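Local coordinates for pesticidal crystal protein Cry2Aa (Bacillus thuringiensis serovar kurstaki, PDB 1I5P), which kills dipteran and lepidopteran larvae by binding to their midgut epithelial cells and promoting colloid-osmotic lysis, at residues His46-Val50 with Glu243-Tyr247; Val65-Lys71 with Leu261-Leu267; Ser513-Gln519 with Asp618-Ile622. All coordinates share one frame; numbering follows the deposited sequence.

Interaction 1 (His46-Val50 with Glu243-Tyr247)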
ATOM      1  N   HIS A  46     -17.424  -1.285  -3.868  1.00 16.70           N
ATOM      2  CA  HIS A  46     -17.188  -2.442  -3.048  1.00 17.00           C
ATOM      3  C   HIS A  46     -16.205  -2.081  -1.952  1.00 16.68           C
ATOM      4  O   HIS A  46     -14.993  -2.134  -2.149  1.00 17.12           O
ATOM      5  CB  HIS A  46     -16.630  -3.592  -3.891  1.00 15.92           C
ATOM      6  CG  HIS A  46     -16.286  -4.810  -3.093  1.00 14.60           C
ATOM      7  ND1 HIS A  46     -17.173  -5.409  -2.227  1.00 12.69           N
ATOM      8  CD2 HIS A  46     -15.142  -5.535  -3.021  1.00 15.17           C
ATOM      9  CE1 HIS A  46     -16.593  -6.446  -1.651  1.00 14.78           C
ATOM     10  NE2 HIS A  46     -15.360  -6.544  -2.115  1.00 13.36           N
ATOM     11  N   SER A  47     -16.734  -1.668  -0.808  1.00 16.37           N
ATOM     12  CA  SER A  47     -15.890  -1.357   0.328  1.00 18.84           C
ATOM     13  C   SER A  47     -15.803  -2.730   0.966  1.00 20.62           C
ATOM     14  O   SER A  47     -16.616  -3.596   0.669  1.00 26.60           O
ATOM     15  CB  SER A  47     -16.585  -0.378   1.275  1.00 16.48           C
ATOM     16  OG  SER A  47     -17.718  -0.977   1.889  1.00 15.39           O
ATOM     17  N   LEU A  48     -14.830  -2.973   1.820  1.00 23.15           N
ATOM     18  CA  LEU A  48     -14.771  -4.302   2.427  1.00 23.25           C
ATOM     19  C   LEU A  48     -15.329  -4.148   3.825  1.00 17.85           C
ATOM     20  O   LEU A  48     -14.827  -4.753   4.756  1.00 16.21           O
ATOM     21  CB  LEU A  48     -13.325  -4.786   2.502  1.00 22.93           C
ATOM     22  CG  LEU A  48     -12.694  -5.326   1.225  1.00 24.49           C
ATOM     23  CD1 LEU A  48     -12.671  -4.255   0.132  1.00 21.43           C
ATOM     24  CD2 LEU A  48     -11.294  -5.804   1.567  1.00 22.53           C
ATOM     25  N   TYR A  49     -16.374  -3.332   3.943  1.00 16.98           N
ATOM     26  CA  TYR A  49     -16.983  -3.005   5.228  1.00 15.89           C
ATOM     27  C   TYR A  49     -15.985  -2.062   5.887  1.00 14.64           C
ATOM     28  O   TYR A  49     -16.018  -1.814   7.089  1.00 13.23           O
ATOM     29  CB  TYR A  49     -17.216  -4.256   6.087  1.00 15.09           C
ATOM     30  CG  TYR A  49     -18.546  -4.918   5.800  1.00 16.40           C
ATOM     31  CD1 TYR A  49     -18.652  -5.940   4.858  1.00 19.04           C
ATOM     32  CD2 TYR A  49     -19.713  -4.461   6.409  1.00 17.34           C
ATOM     33  CE1 TYR A  49     -19.890  -6.487   4.524  1.00 22.53           C
ATOM     34  CE2 TYR A  49     -20.956  -4.998   6.079  1.00 21.37           C
ATOM     35  CZ  TYR A  49     -21.040  -6.004   5.138  1.00 22.68           C
ATOM     36  OH  TYR A  49     -22.277  -6.507   4.798  1.00 23.69           O
ATOM     37  N   VAL A  50     -15.084  -1.543   5.059  1.00 13.89           N
ATOM     38  CA  VAL A  50     -14.071  -0.604   5.518  1.00 14.30           C
ATOM     39  C   VAL A  50     -14.739   0.753   5.701  1.00 14.25           C
ATOM     40  O   VAL A  50     -15.467   1.218   4.829  1.00 14.00           O
ATOM     41  CB  VAL A  50     -12.919  -0.446   4.484  1.00 13.94           C
ATOM     42  CG1 VAL A  50     -11.977   0.684   4.914  1.00 14.91           C
ATOM     43  CG2 VAL A  50     -12.147  -1.746   4.358  1.00 10.30           C
ATOM     44  N   GLU A 243      -8.838  -9.901   0.860  1.00 12.15           N
ATOM     45  CA  GLU A 243      -9.684  -8.905   1.514  1.00 12.36           C
ATOM     46  C   GLU A 243      -9.327  -8.756   2.988  1.00 13.40           C
ATOM     47  O   GLU A 243      -9.414  -7.663   3.549  1.00 14.23           O
ATOM     48  CB  GLU A 243     -11.161  -9.279   1.392  1.00 11.95           C
ATOM     49  CG  GLU A 243     -11.694  -9.298  -0.025  1.00 14.17           C
ATOM     50  CD  GLU A 243     -13.099  -8.737  -0.121  1.00 15.27           C
ATOM     51  OE1 GLU A 243     -13.922  -9.029   0.771  1.00 17.05           O
ATOM     52  OE2 GLU A 243     -13.383  -8.004  -1.089  1.00 13.13           O
ATOM     53  N   PHE A 244      -8.942  -9.858   3.619  1.00 12.54           N
ATOM     54  CA  PHE A 244      -8.557  -9.798   5.015  1.00 10.86           C
ATOM     55  C   PHE A 244      -7.362  -8.859   5.112  1.00 10.32           C
ATOM     56  O   PHE A 244      -7.289  -8.020   6.006  1.00  8.80           O
ATOM     57  CB  PHE A 244      -8.158 -11.184   5.529  1.00 13.50           C
ATOM     58  CG  PHE A 244      -7.680 -11.187   6.959  1.00 13.08           C
ATOM     59  CD1 PHE A 244      -8.582 -11.080   8.011  1.00 15.92           C
ATOM     60  CD2 PHE A 244      -6.322 -11.273   7.251  1.00 15.01           C
ATOM     61  CE1 PHE A 244      -8.144 -11.065   9.333  1.00 16.75           C
ATOM     62  CE2 PHE A 244      -5.869 -11.258   8.572  1.00 15.73           C
ATOM     63  CZ  PHE A 244      -6.784 -11.152   9.616  1.00 17.55           C
ATOM     64  N   ARG A 245      -6.421  -9.009   4.181  1.00  9.46           N
ATOM     65  CA  ARG A 245      -5.221  -8.176   4.159  1.00 11.37           C
ATOM     66  C   ARG A 245      -5.571  -6.726   3.852  1.00 11.15           C
ATOM     67  O   ARG A 245      -5.102  -5.808   4.522  1.00 11.70           O
ATOM     68  CB  ARG A 245      -4.224  -8.687   3.111  1.00 12.25           C
ATOM     69  CG  ARG A 245      -3.020  -7.767   2.905  1.00 10.91           C
ATOM     70  CD  ARG A 245      -2.041  -8.347   1.898  1.00 13.56           C
ATOM     71  NE  ARG A 245      -0.928  -7.438   1.641  1.00 14.22           N
ATOM     72  CZ  ARG A 245      -1.038  -6.276   1.001  1.00 16.76           C
ATOM     73  NH1 ARG A 245      -2.213  -5.870   0.539  1.00 14.44           N
ATOM     74  NH2 ARG A 245       0.033  -5.514   0.830  1.00 15.63           N
ATOM     75  N   THR A 246      -6.397  -6.533   2.831  1.00 10.70           N
ATOM     76  CA  THR A 246      -6.810  -5.197   2.436  1.00 10.51           C
ATOM     77  C   THR A 246      -7.471  -4.475   3.594  1.00 10.80           C
ATOM     78  O   THR A 246      -7.130  -3.328   3.897  1.00 10.20           O
ATOM     79  CB  THR A 246      -7.790  -5.248   1.254  1.00 10.25           C
ATOM     80  OG1 THR A 246      -7.077  -5.642   0.075  1.00  9.12           O
ATOM     81  CG2 THR A 246      -8.443  -3.895   1.030  1.00  5.54           C
ATOM     82  N   TYR A 247      -8.409  -5.155   4.245  1.00 11.56           N
ATOM     83  CA  TYR A 247      -9.120  -4.573   5.369  1.00 11.52           C
ATOM     84  C   TYR A 247      -8.139  -4.081   6.434  1.00 11.24           C
ATOM     85  O   TYR A 247      -8.228  -2.941   6.890  1.00 12.27           O
ATOM     86  CB  TYR A 247     -10.084  -5.593   5.987  1.00  9.79           C
ATOM     87  CG  TYR A 247     -11.061  -4.957   6.947  1.00 11.14           C
ATOM     88  CD1 TYR A 247     -12.346  -4.589   6.532  1.00 11.85           C
ATOM     89  CD2 TYR A 247     -10.678  -4.652   8.253  1.00 11.63           C
ATOM     90  CE1 TYR A 247     -13.221  -3.926   7.397  1.00 10.93           C
ATOM     91  CE2 TYR A 247     -11.542  -3.990   9.121  1.00 13.16           C
ATOM     92  CZ  TYR A 247     -12.807  -3.628   8.688  1.00 14.30           C
ATOM     93  OH  TYR A 247     -13.642  -2.938   9.542  1.00 19.28           O
TER
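With chi1 at 177°, His46 carries its imidazole opposite its own backbone nitrogen and out to helix 238-259, where Glu243 meets it from the other direction. The glutamate chain leaves CB on the side of its backbone N and bends at chi2 (-141°), which brings the carboxylate round to the ring edge. NE2 of His46 donates to OE2 of Glu243 over 2.7 Å, and several measures agree on a well-formed bond: the N-H...O angle is 161°, the acceptor lies close to the imidazole plane, and OE2 accepts the hydrogen bond through its syn lone pair. Ring and carboxylate are nearly coplanar; the adjacent carboxylate would be expected to favour a protonated imidazole.

Leu48 sits against the helix beside this pair. Its CD2 reaches 3.5 Å from CB of Glu243 and the same distance, tight for two methyls, from CG2 of Thr246; the threonine hydroxyl turns back to the carbonyl of Leu242. Further along, Tyr247 offers a ring edge to the loop backbone, with the carbonyl O of Leu48 in the ring plane, 3.1 Å from CD1 of Tyr247. CG2 of Val50 packs 3.6 Å from CD1 of Tyr247, the two side chains running past each other in opposite directions. Phe100 stacks on this tyrosine, and Thr97 bonds its hydroxyl, so the ring has anchors beyond the loop. The whole is a loop-to-helix contact secured by a histidine-carboxylate hydrogen bond, and it ties the connection between helices 31-44 and 53-65 to the last long helix of the helical-bundle domain of a delta-endotoxin.

Interaction 2 (Val65-Lys71 with Leu261-Leu267)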
ATOM      1  N   VAL A  65       2.846  14.829   6.707  1.00 13.40           N
ATOM      2  CA  VAL A  65       4.247  14.433   6.604  1.00 12.76           C
ATOM      3  C   VAL A  65       4.837  14.932   5.284  1.00 12.14           C
ATOM      4  O   VAL A  65       6.028  15.242   5.194  1.00  8.81           O
ATOM      5  CB  VAL A  65       4.380  12.891   6.655  1.00 13.51           C
ATOM      6  CG1 VAL A  65       5.817  12.463   6.349  1.00 16.14           C
ATOM      7  CG2 VAL A  65       3.954  12.379   8.024  1.00 14.88           C
ATOM      8  N   GLY A  66       3.987  15.003   4.265  1.00 11.00           N
ATOM      9  CA  GLY A  66       4.425  15.431   2.948  1.00 13.23           C
ATOM     10  C   GLY A  66       4.657  16.919   2.776  1.00 14.24           C
ATOM     11  O   GLY A  66       5.093  17.359   1.717  1.00 15.40           O
ATOM     12  N   SER A  67       4.381  17.697   3.816  1.00 14.82           N
ATOM     13  CA  SER A  67       4.561  19.145   3.738  1.00 16.89           C
ATOM     14  C   SER A  67       5.082  19.754   5.040  1.00 15.07           C
ATOM     15  O   SER A  67       4.579  19.458   6.122  1.00 13.42           O
ATOM     16  CB  SER A  67       3.240  19.806   3.351  1.00 17.17           C
ATOM     17  OG  SER A  67       3.352  21.211   3.437  1.00 26.13           O
ATOM     18  N   LEU A  68       6.087  20.616   4.922  1.00 14.68           N
ATOM     19  CA  LEU A  68       6.682  21.256   6.088  1.00 12.49           C
ATOM     20  C   LEU A  68       5.651  22.035   6.897  1.00 13.99           C
ATOM     21  O   LEU A  68       5.833  22.279   8.095  1.00 12.77           O
ATOM     22  CB  LEU A  68       7.816  22.196   5.658  1.00 11.44           C
ATOM     23  CG  LEU A  68       8.620  22.810   6.817  1.00 14.84           C
ATOM     24  CD1 LEU A  68       9.164  21.700   7.713  1.00  9.02           C
ATOM     25  CD2 LEU A  68       9.759  23.659   6.267  1.00 10.68           C
ATOM     26  N   ILE A  69       4.562  22.417   6.246  1.00 13.72           N
ATOM     27  CA  ILE A  69       3.516  23.176   6.915  1.00 15.98           C
ATOM     28  C   ILE A  69       2.755  22.333   7.943  1.00 14.54           C
ATOM     29  O   ILE A  69       2.090  22.875   8.826  1.00 14.37           O
ATOM     30  CB  ILE A  69       2.528  23.752   5.885  1.00 18.65           C
ATOM     31  CG1 ILE A  69       1.594  24.754   6.562  1.00 23.59           C
ATOM     32  CG2 ILE A  69       1.722  22.634   5.245  1.00 19.23           C
ATOM     33  CD1 ILE A  69       0.806  25.600   5.576  1.00 27.07           C
ATOM     34  N   GLY A  70       2.876  21.013   7.838  1.00 13.52           N
ATOM     35  CA  GLY A  70       2.184  20.123   8.756  1.00 13.33           C
ATOM     36  C   GLY A  70       2.839  19.959  10.117  1.00 14.64           C
ATOM     37  O   GLY A  70       3.105  18.838  10.553  1.00 13.90           O
ATOM     38  N   LYS A  71       3.074  21.082  10.792  1.00 12.27           N
ATOM     39  CA  LYS A  71       3.702  21.101  12.104  1.00 13.45           C
ATOM     40  C   LYS A  71       2.784  20.588  13.211  1.00 15.09           C
ATOM     41  O   LYS A  71       3.254  20.034  14.205  1.00 14.00           O
ATOM     42  CB  LYS A  71       4.139  22.530  12.454  1.00 14.30           C
ATOM     43  CG  LYS A  71       5.221  23.115  11.560  1.00 13.46           C
ATOM     44  CD  LYS A  71       6.565  22.451  11.806  1.00 13.78           C
ATOM     45  CE  LYS A  71       7.687  23.160  11.043  1.00 11.41           C
ATOM     46  NZ  LYS A  71       9.022  22.631  11.423  1.00 10.33           N
ATOM     47  N   LEU A 261       7.623   7.361   9.884  1.00 12.35           N
ATOM     48  CA  LEU A 261       8.024   8.456   8.999  1.00 13.01           C
ATOM     49  C   LEU A 261       7.675   9.794   9.646  1.00 13.24           C
ATOM     50  O   LEU A 261       7.996  10.849   9.109  1.00 14.78           O
ATOM     51  CB  LEU A 261       7.342   8.337   7.624  1.00 11.74           C
ATOM     52  CG  LEU A 261       7.816   7.153   6.769  1.00 10.49           C
ATOM     53  CD1 LEU A 261       7.056   7.135   5.457  1.00  7.69           C
ATOM     54  CD2 LEU A 261       9.328   7.248   6.526  1.00  6.96           C
ATOM     55  N   PHE A 262       7.015   9.749  10.801  1.00 14.57           N
ATOM     56  CA  PHE A 262       6.656  10.975  11.518  1.00 14.12           C
ATOM     57  C   PHE A 262       7.934  11.741  11.865  1.00 16.21           C
ATOM     58  O   PHE A 262       7.919  12.959  12.040  1.00 16.71           O
ATOM     59  CB  PHE A 262       5.904  10.652  12.815  1.00 13.49           C
ATOM     60  CG  PHE A 262       4.403  10.543  12.662  1.00 13.01           C
ATOM     61  CD1 PHE A 262       3.600  10.389  13.787  1.00 13.65           C
ATOM     62  CD2 PHE A 262       3.793  10.623  11.415  1.00 10.68           C
ATOM     63  CE1 PHE A 262       2.213  10.318  13.679  1.00 13.54           C
ATOM     64  CE2 PHE A 262       2.406  10.554  11.293  1.00 13.10           C
ATOM     65  CZ  PHE A 262       1.612  10.402  12.425  1.00 14.13           C
ATOM     66  N   LYS A 263       9.039  11.008  11.968  1.00 15.09           N
ATOM     67  CA  LYS A 263      10.336  11.596  12.293  1.00 15.16           C
ATOM     68  C   LYS A 263      10.825  12.508  11.165  1.00 14.22           C
ATOM     69  O   LYS A 263      11.813  13.223  11.321  1.00 14.19           O
ATOM     70  CB  LYS A 263      11.369  10.487  12.539  1.00 14.70           C
ATOM     71  CG  LYS A 263      11.828   9.804  11.249  1.00 18.17           C
ATOM     72  CD  LYS A 263      12.298   8.353  11.426  1.00 18.17           C
ATOM     73  CE  LYS A 263      13.730   8.223  11.905  1.00 21.54           C
ATOM     74  NZ  LYS A 263      14.234   6.843  11.625  1.00 15.87           N
ATOM     75  N   TYR A 264      10.142  12.469  10.024  1.00 14.05           N
ATOM     76  CA  TYR A 264      10.517  13.305   8.883  1.00 12.99           C
ATOM     77  C   TYR A 264       9.503  14.406   8.599  1.00 11.51           C
ATOM     78  O   TYR A 264       8.329  14.300   8.956  1.00 10.35           O
ATOM     79  CB  TYR A 264      10.678  12.451   7.615  1.00 12.87           C
ATOM     80  CG  TYR A 264      11.844  11.492   7.646  1.00 14.64           C
ATOM     81  CD1 TYR A 264      11.640  10.120   7.786  1.00 14.33           C
ATOM     82  CD2 TYR A 264      13.160  11.961   7.571  1.00 14.46           C
ATOM     83  CE1 TYR A 264      12.719   9.232   7.858  1.00 12.94           C
ATOM     84  CE2 TYR A 264      14.242  11.084   7.647  1.00 13.07           C
ATOM     85  CZ  TYR A 264      14.015   9.726   7.793  1.00 12.46           C
ATOM     86  OH  TYR A 264      15.083   8.871   7.916  1.00 12.63           O
ATOM     87  N   GLN A 265       9.968  15.469   7.952  1.00 11.28           N
ATOM     88  CA  GLN A 265       9.113  16.583   7.568  1.00 11.91           C
ATOM     89  C   GLN A 265       9.344  16.854   6.098  1.00 12.76           C
ATOM     90  O   GLN A 265      10.462  16.712   5.602  1.00 16.30           O
ATOM     91  CB  GLN A 265       9.450  17.853   8.351  1.00 10.98           C
ATOM     92  CG  GLN A 265       9.088  17.802   9.826  1.00 14.10           C
ATOM     93  CD  GLN A 265       9.475  19.083  10.541  1.00 15.99           C
ATOM     94  OE1 GLN A 265       8.683  20.023  10.636  1.00 16.38           O
ATOM     95  NE2 GLN A 265      10.704  19.128  11.039  1.00 12.39           N
ATOM     96  N   SER A 266       8.286  17.256   5.408  1.00 14.44           N
ATOM     97  CA  SER A 266       8.369  17.574   3.992  1.00 16.07           C
ATOM     98  C   SER A 266       8.883  16.358   3.222  1.00 15.96           C
ATOM     99  O   SER A 266       9.834  16.448   2.443  1.00 17.50           O
ATOM    100  CB  SER A 266       9.305  18.773   3.793  1.00 15.83           C
ATOM    101  OG  SER A 266       9.111  19.381   2.534  1.00 19.71           O
ATOM    102  N   LEU A 267       8.249  15.216   3.459  1.00 14.43           N
ATOM    103  CA  LEU A 267       8.617  13.979   2.790  1.00 13.00           C
ATOM    104  C   LEU A 267       7.386  13.406   2.105  1.00 13.48           C
ATOM    105  O   LEU A 267       6.469  12.902   2.761  1.00 12.26           O
ATOM    106  CB  LEU A 267       9.143  12.963   3.799  1.00 14.12           C
ATOM    107  CG  LEU A 267       9.500  11.609   3.187  1.00 16.99           C
ATOM    108  CD1 LEU A 267      10.583  11.806   2.136  1.00 13.83           C
ATOM    109  CD2 LEU A 267       9.967  10.654   4.269  1.00 17.73           C
TER
HETATM  110  O   HOH W   1       6.286  19.822   9.577  1.00 12.02           O
HETATM  111  O   HOH W   2       7.024  21.069   1.963  1.00 21.15           O
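Val65, Gln265 and Ser266 lose the most surface here, and each meets the other loop in a different way. Val65, of helix 53-65, uses both branches. CG2 of Val65 comes within 3.8 Å of CD2 of Phe262, the two side chains crossing at about a right angle, while CG1 of Val65 lies 4.2 Å from CB of Leu267. The carbonyl O of Val65 accepts a hydrogen bond from the backbone N of Leu267 at 2.8 Å, and an N-H...O angle of 175° makes this bond almost straight.

Gln265 is extended beyond CG, which carries its amide to Lys71. NZ of Lys71 reaches OE1 of Gln265 at 2.7 Å, in the carbonyl plane and on a lone pair. A water lies within hydrogen-bonding distance of both the carbonyl O of Leu68 and this OE1, and CD1 of Leu68 lies 3.4 Å from OE1 of Gln265. Ser266 brings its CB to 4.2 Å from CB of Leu68. Its hydroxyl, anti to the backbone N at chi1 -162°, shares a second water with the Leu68 amide N, 2.7 Å from OG of Ser266 to that water.

Arg189 of helix 170-193 bonds carbonyls of both loops, at Gly70 and at Phe262 and Tyr264; Tyr264 and Leu267 also touch Met623 of strand 617-626, placing the contact between the helical bundle and the C-terminal sandwich.

Interaction 3 (Ser513-Gln519 with Asp618-Ile622)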
ATOM      1  N   SER A 513      10.137  -8.966  -0.442  1.00 15.08           N
ATOM      2  CA  SER A 513       9.781  -9.442   0.886  1.00 14.91           C
ATOM      3  C   SER A 513       8.712  -8.571   1.548  1.00 14.67           C
ATOM      4  O   SER A 513       8.908  -7.379   1.775  1.00 14.67           O
ATOM      5  CB  SER A 513      11.037  -9.490   1.764  1.00 15.51           C
ATOM      6  OG  SER A 513      10.741  -9.930   3.078  1.00 19.09           O
ATOM      7  N   GLU A 514       7.584  -9.194   1.856  1.00 13.73           N
ATOM      8  CA  GLU A 514       6.447  -8.533   2.488  1.00 15.39           C
ATOM      9  C   GLU A 514       6.807  -7.687   3.718  1.00 14.56           C
ATOM     10  O   GLU A 514       7.622  -8.097   4.550  1.00 11.39           O
ATOM     11  CB  GLU A 514       5.413  -9.605   2.864  1.00 17.20           C
ATOM     12  CG  GLU A 514       4.353  -9.161   3.851  1.00 21.30           C
ATOM     13  CD  GLU A 514       3.226 -10.171   3.994  1.00 20.85           C
ATOM     14  OE1 GLU A 514       3.492 -11.309   4.437  1.00 20.14           O
ATOM     15  OE2 GLU A 514       2.072  -9.822   3.666  1.00 17.84           O
ATOM     16  N   LYS A 515       6.203  -6.500   3.809  1.00 12.44           N
ATOM     17  CA  LYS A 515       6.405  -5.593   4.942  1.00 12.02           C
ATOM     18  C   LYS A 515       5.059  -5.008   5.363  1.00 12.49           C
ATOM     19  O   LYS A 515       4.160  -4.860   4.543  1.00 12.08           O
ATOM     20  CB  LYS A 515       7.371  -4.462   4.570  1.00 14.22           C
ATOM     21  CG  LYS A 515       8.797  -4.935   4.339  1.00 12.75           C
ATOM     22  CD  LYS A 515       9.360  -5.563   5.604  1.00 15.68           C
ATOM     23  CE  LYS A 515      10.684  -6.262   5.332  1.00 16.55           C
ATOM     24  NZ  LYS A 515      10.513  -7.390   4.374  1.00 16.53           N
ATOM     25  N   PHE A 516       4.920  -4.672   6.641  1.00 14.75           N
ATOM     26  CA  PHE A 516       3.658  -4.129   7.134  1.00 15.74           C
ATOM     27  C   PHE A 516       3.705  -2.643   7.467  1.00 14.46           C
ATOM     28  O   PHE A 516       2.677  -1.972   7.435  1.00 13.80           O
ATOM     29  CB  PHE A 516       3.190  -4.926   8.358  1.00 16.40           C
ATOM     30  CG  PHE A 516       3.133  -6.409   8.121  1.00 18.96           C
ATOM     31  CD1 PHE A 516       4.144  -7.239   8.593  1.00 19.32           C
ATOM     32  CD2 PHE A 516       2.092  -6.970   7.390  1.00 20.57           C
ATOM     33  CE1 PHE A 516       4.124  -8.611   8.340  1.00 20.26           C
ATOM     34  CE2 PHE A 516       2.062  -8.344   7.129  1.00 21.23           C
ATOM     35  CZ  PHE A 516       3.081  -9.164   7.606  1.00 18.16           C
ATOM     36  N   GLY A 517       4.891  -2.132   7.786  1.00 13.65           N
ATOM     37  CA  GLY A 517       5.013  -0.718   8.104  1.00 14.31           C
ATOM     38  C   GLY A 517       6.140  -0.063   7.329  1.00 13.95           C
ATOM     39  O   GLY A 517       6.862   0.776   7.866  1.00 17.64           O
ATOM     40  N   ASN A 518       6.282  -0.435   6.059  1.00 13.43           N
ATOM     41  CA  ASN A 518       7.354   0.085   5.214  1.00 12.46           C
ATOM     42  C   ASN A 518       6.870   0.755   3.923  1.00 11.34           C
ATOM     43  O   ASN A 518       7.653   0.937   2.985  1.00 11.61           O
ATOM     44  CB  ASN A 518       8.301  -1.070   4.866  1.00 12.66           C
ATOM     45  CG  ASN A 518       9.534  -0.620   4.110  1.00 13.77           C
ATOM     46  OD1 ASN A 518      10.304   0.210   4.592  1.00 14.44           O
ATOM     47  ND2 ASN A 518       9.732  -1.172   2.915  1.00 11.39           N
ATOM     48  N   GLN A 519       5.596   1.133   3.876  1.00  9.42           N
ATOM     49  CA  GLN A 519       5.017   1.761   2.683  1.00 11.12           C
ATOM     50  C   GLN A 519       5.256   0.882   1.457  1.00 11.14           C
ATOM     51  O   GLN A 519       5.550   1.371   0.370  1.00 12.25           O
ATOM     52  CB  GLN A 519       5.620   3.149   2.446  1.00  8.67           C
ATOM     53  CG  GLN A 519       5.377   4.155   3.566  1.00  9.37           C
ATOM     54  CD  GLN A 519       3.924   4.598   3.684  1.00 10.04           C
ATOM     55  OE1 GLN A 519       3.586   5.409   4.548  1.00  8.82           O
ATOM     56  NE2 GLN A 519       3.063   4.073   2.817  1.00  7.97           N
ATOM     57  N   ASP A 618      18.049  -6.242   3.214  1.00 18.38           N
ATOM     58  CA  ASP A 618      16.739  -5.723   2.836  1.00 18.65           C
ATOM     59  C   ASP A 618      16.809  -4.238   2.506  1.00 17.62           C
ATOM     60  O   ASP A 618      17.090  -3.418   3.378  1.00 15.98           O
ATOM     61  CB  ASP A 618      15.725  -5.917   3.967  1.00 20.18           C
ATOM     62  CG  ASP A 618      15.074  -7.293   3.951  1.00 21.85           C
ATOM     63  OD1 ASP A 618      14.130  -7.504   3.161  1.00 19.38           O
ATOM     64  OD2 ASP A 618      15.509  -8.162   4.731  1.00 25.02           O
ATOM     65  N   LEU A 619      16.560  -3.897   1.246  1.00 17.09           N
ATOM     66  CA  LEU A 619      16.536  -2.498   0.825  1.00 16.24           C
ATOM     67  C   LEU A 619      15.050  -2.183   1.004  1.00 14.31           C
ATOM     68  O   LEU A 619      14.220  -2.633   0.211  1.00 13.74           O
ATOM     69  CB  LEU A 619      16.918  -2.366  -0.650  1.00 15.72           C
ATOM     70  CG  LEU A 619      17.735  -1.147  -1.096  1.00 19.91           C
ATOM     71  CD1 LEU A 619      17.328  -0.802  -2.519  1.00 15.38           C
ATOM     72  CD2 LEU A 619      17.520   0.047  -0.177  1.00 16.07           C
ATOM     73  N   MET A 620      14.722  -1.421   2.045  1.00 14.63           N
ATOM     74  CA  MET A 620      13.329  -1.114   2.357  1.00 13.06           C
ATOM     75  C   MET A 620      12.718   0.172   1.810  1.00 12.93           C
ATOM     76  O   MET A 620      11.559   0.171   1.382  1.00 12.80           O
ATOM     77  CB  MET A 620      13.147  -1.189   3.870  1.00 13.97           C
ATOM     78  CG  MET A 620      13.519  -2.566   4.413  1.00 12.29           C
ATOM     79  SD  MET A 620      13.612  -2.620   6.194  1.00 12.97           S
ATOM     80  CE  MET A 620      11.854  -2.621   6.582  1.00 10.51           C
ATOM     81  N   ASN A 621      13.467   1.273   1.841  1.00 11.71           N
ATOM     82  CA  ASN A 621      12.957   2.528   1.304  1.00 12.17           C
ATOM     83  C   ASN A 621      14.088   3.450   0.886  1.00 13.13           C
ATOM     84  O   ASN A 621      15.197   3.393   1.420  1.00 12.06           O
ATOM     85  CB  ASN A 621      12.067   3.260   2.316  1.00 11.97           C
ATOM     86  CG  ASN A 621      10.964   4.087   1.639  1.00 15.61           C
ATOM     87  OD1 ASN A 621      11.045   4.410   0.449  1.00 11.81           O
ATOM     88  ND2 ASN A 621       9.927   4.431   2.403  1.00 12.22           N
ATOM     89  N   ILE A 622      13.784   4.302  -0.083  1.00 13.16           N
ATOM     90  CA  ILE A 622      14.735   5.268  -0.600  1.00 13.93           C
ATOM     91  C   ILE A 622      14.067   6.611  -0.372  1.00 14.24           C
ATOM     92  O   ILE A 622      13.009   6.889  -0.941  1.00 15.73           O
ATOM     93  CB  ILE A 622      14.973   5.048  -2.117  1.00 13.97           C
ATOM     94  CG1 ILE A 622      15.523   3.640  -2.356  1.00 13.53           C
ATOM     95  CG2 ILE A 622      15.940   6.097  -2.662  1.00 11.44           C
ATOM     96  CD1 ILE A 622      15.459   3.190  -3.818  1.00 13.28           C
TER
HETATM   97  O   HOH W   3       8.957   1.040   0.703  1.00  6.72           O
HETATM   98  O   HOH W   4       9.524   2.986   4.764  1.00 10.08           O
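This is a buried, mostly polar contact between a loop and a strand: residues 513-519, which connect strands 510-513 and 522-525, lie against strand 617-626 of the C-terminal domain. Asn518 supplies the one direct hydrogen bond. Its CG stands opposite the backbone N (chi1 -174°), turning the amide to the strand, and ND2 donates to the carbonyl O of Met620 at 2.7 Å with an N-H...O angle of 156°. The acceptor lies near the amide plane, but the donor stands above the plane of the Met620 carbonyl. The same nitrogen also bonds the carbonyl of Gly520, and the two bonds should hold the amide's rotation. The other branch, OD1 of Asn518, comes 3.2 Å from CB of Met620.

One water bridges the carbonyl oxygens of Asn518 and Met620, its O 2.8 Å from O of Met620; another links OD1 of Asn518 to ND2 of Asn621. Met620 and Asn621 together face Arg548 on the neighbouring strand 541-550, a classic beta bulge in the lectin-like jelly-roll sandwich, and Asn518 and its waters meet the strand at this irregularity.

Towards the other end, Lys515 bends at chi2 and again at chi4, folding its ammonium group back to its own loop, where NZ bonds the carbonyl O of Glu514 at 3.0 Å. The salt bridge from NZ of Lys515 to OD1 of Asp618 is long, 3.8 Å, and the hydroxyl of Ser522 is bonded to both of these charged groups. CD of Lys515 lies 4.0 Å from CE of Met620, the two chains crossing near a right angle.

Overall arrangement
Interaction 3 is the most central, about 11 Å between its centre and that of the chain, and it stays inside the C-terminal domain; interaction 1, at 13 Å, is partly buried, and interaction 2 is buried though farther out at 19 Å. Helix 238-259 carries 243-247 and leads into 261-267, yet the centres of interactions 1 and 2 are 28 Å apart. Interactions 2 and 3 touch, CD1 of Leu261 lying 3.9 Å from CG of Gln519; strand 617-626 belongs to interaction 3 and touches interaction 2. The chemistry differs: an imidazole-carboxylate bond with apolar contacts in interaction 1, backbone and lysine-amide bonds with waters in interaction 2, an amide-carbonyl bond with waters in interaction 3.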